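Local coordinates for putative uncharacterized protein (Thermotoga maritima, PDB 3CNL), which binds GTP as a circularly permuted GTPase and is probably required for a late step of 50S ribosomal subunit assembly, at residues I191-I196 with A240-F245. Sequence-based numbering, arbitrary orientation.
Sequences IFARSI and AGRVSF
S195 lies between two carbonyls: its OG is 2.8 Å from S244 O across the contact and 2.9 Å from I191 O one turn back in its own helix, and a single hydroxyl proton has to serve one or the other. With OG anti to the carbonyl carbon (chi1 -63°), the hydroxyl can approach both acceptors, while CB rests on V243 CG1 at 3.7 Å. A water accepts from S244 N and donates, weakly, to S195 O, bridging the two backbones. V243 straddles the helix end: its other methyl, CG2, packs against I196 CG1 at 3.7 Å, the two side chains crossing at about a right angle. Segment 191-196 closes helix 182-196 of the all-helical region that follows the circularly permuted, P-loop-type GTPase domain; segment 240-245, in the loop after helix 224-236, returns to that domain, where the S244 hydroxyl bonds D60 N and the V243 backbone pairs with I58. F192 extends from the helix with CG anti to the backbone N (chi1 176°), bringing the CE1-CZ edge of its ring to A240: CE1 is 3.9 Å from A240 CB, and A240 O lies near the ring plane. I196 CG2 sits over one face, 3.8 Å above the plane and displaced toward the rim, and F231 packs edge-to-face with the same ring. Replacing F192 by alanine would probably leave a gap beside A240 CB and beneath I196 CG2, and take from F231 its edge-to-face partner. Farther back along the helix, I191 CG2 meets F245 CB at 3.8 Å, where L170 of helix 162-170 touches both side chains.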
loop_
_atom_site.group_PDB
_atom_site.type_symbol
_atom_site.label_atom_id
_atom_site.label_comp_id
_atom_site.label_asym_id
_atom_site.label_seq_id
_atom_site.Cartn_x
_atom_site.Cartn_y
_atom_site.Cartn_z
ATOM N N ILE A 191 -0.616 16.644 4.219
ATOM C CA ILE A 191 -1.088 15.428 4.888
ATOM C C ILE A 191 -0.038 14.917 5.852
ATOM O O ILE A 191 -0.348 14.626 7.017
ATOM C CB ILE A 191 -1.482 14.316 3.876
ATOM C CG1 ILE A 191 -2.657 14.763 3.014
ATOM C CG2 ILE A 191 -1.830 12.983 4.611
ATOM C CD1 ILE A 191 -2.801 13.932 1.746
ATOM N N PHE A 192 1.212 14.852 5.383
ATOM C CA PHE A 192 2.313 14.467 6.239
ATOM C C PHE A 192 2.428 15.397 7.461
ATOM O O PHE A 192 2.438 14.941 8.616
ATOM C CB PHE A 192 3.636 14.436 5.454
ATOM C CG PHE A 192 4.814 14.127 6.311
ATOM C CD1 PHE A 192 5.052 12.822 6.725
ATOM C CD2 PHE A 192 5.663 15.151 6.761
ATOM C CE1 PHE A 192 6.127 12.529 7.545
ATOM C CE2 PHE A 192 6.746 14.864 7.588
ATOM C CZ PHE A 192 6.979 13.559 7.976
ATOM N N ALA A 193 2.504 16.692 7.187
ATOM C CA ALA A 193 2.737 17.702 8.203
ATOM C C ALA A 193 1.667 17.620 9.268
ATOM O O ALA A 193 1.986 17.599 10.457
ATOM C CB ALA A 193 2.754 19.081 7.582
ATOM N N ARG A 194 0.405 17.538 8.847
ATOM C CA ARG A 194 -0.689 17.347 9.793
ATOM C C ARG A 194 -0.568 16.059 10.616
ATOM O O ARG A 194 -0.774 16.099 11.822
ATOM C CB ARG A 194 -2.046 17.406 9.093
ATOM C CG ARG A 194 -2.436 18.818 8.647
ATOM C CD ARG A 194 -3.884 19.135 9.035
ATOM N NE ARG A 194 -4.048 19.249 10.490
ATOM C CZ ARG A 194 -5.177 18.996 11.152
ATOM N NH1 ARG A 194 -6.272 18.595 10.508
ATOM N NH2 ARG A 194 -5.207 19.136 12.472
ATOM N N SER A 195 -0.227 14.942 9.970
ATOM C CA SER A 195 -0.224 13.610 10.604
ATOM C C SER A 195 0.908 13.474 11.617
ATOM O O SER A 195 0.879 12.591 12.473
ATOM C CB SER A 195 -0.122 12.478 9.561
ATOM O OG SER A 195 -1.245 12.434 8.669
ATOM N N ILE A 196 1.892 14.360 11.528
ATOM C CA ILE A 196 3.062 14.287 12.394
ATOM C C ILE A 196 3.191 15.520 13.312
ATOM O O ILE A 196 3.956 15.503 14.281
ATOM C CB ILE A 196 4.352 13.992 11.556
ATOM C CG1 ILE A 196 5.392 13.235 12.393
ATOM C CG2 ILE A 196 4.904 15.254 10.928
ATOM C CD1 ILE A 196 6.647 12.914 11.667
ATOM N N ALA A 240 10.226 8.257 8.351
ATOM C CA ALA A 240 9.911 9.636 8.700
ATOM C C ALA A 240 8.880 9.717 9.825
ATOM O O ALA A 240 8.221 10.747 9.989
ATOM C CB ALA A 240 9.433 10.400 7.458
ATOM N N GLY A 241 8.766 8.633 10.596
ATOM C CA GLY A 241 7.782 8.484 11.666
ATOM C C GLY A 241 6.701 7.427 11.437
ATOM O O GLY A 241 6.294 7.207 10.291
ATOM N N ARG A 242 6.254 6.785 12.532
ATOM C CA ARG A 242 5.037 5.938 12.578
ATOM C C ARG A 242 3.829 6.843 12.397
ATOM O O ARG A 242 3.356 7.461 13.343
ATOM C CB ARG A 242 4.877 5.227 13.926
ATOM C CG ARG A 242 5.041 3.715 13.956
ATOM C CD ARG A 242 4.350 3.110 15.187
ATOM N NE ARG A 242 4.924 1.818 15.568
ATOM C CZ ARG A 242 4.342 0.638 15.388
ATOM N NH1 ARG A 242 3.146 0.549 14.832
ATOM N NH2 ARG A 242 4.975 -0.466 15.751
ATOM N N VAL A 243 3.329 6.910 11.176
ATOM C CA VAL A 243 2.416 7.963 10.771
ATOM C C VAL A 243 1.401 7.343 9.791
ATOM O O VAL A 243 1.795 6.570 8.945
ATOM C CB VAL A 243 3.246 9.115 10.111
ATOM C CG1 VAL A 243 2.478 9.841 9.073
ATOM C CG2 VAL A 243 3.728 10.116 11.181
ATOM N N SER A 244 0.108 7.641 9.955
ATOM C CA SER A 244 -0.922 7.268 8.982
ATOM C C SER A 244 -1.414 8.491 8.207
ATOM O O SER A 244 -1.171 9.623 8.617
ATOM C CB SER A 244 -2.096 6.553 9.659
ATOM O OG SER A 244 -1.700 5.293 10.162
ATOM N N PHE A 245 -2.103 8.270 7.087
ATOM C CA PHE A 245 -2.406 9.374 6.168
ATOM C C PHE A 245 -3.889 9.568 5.921
ATOM O O PHE A 245 -4.270 10.522 5.241
ATOM C CB PHE A 245 -1.665 9.207 4.825
ATOM C CG PHE A 245 -0.200 8.804 4.969
ATOM C CD1 PHE A 245 0.714 9.644 5.603
ATOM C CD2 PHE A 245 0.258 7.615 4.427
ATOM C CE1 PHE A 245 2.049 9.280 5.735
ATOM C CE2 PHE A 245 1.590 7.243 4.542
ATOM C CZ PHE A 245 2.488 8.069 5.208
HETATM O O HOH W 1 -0.513 9.535 12.096
#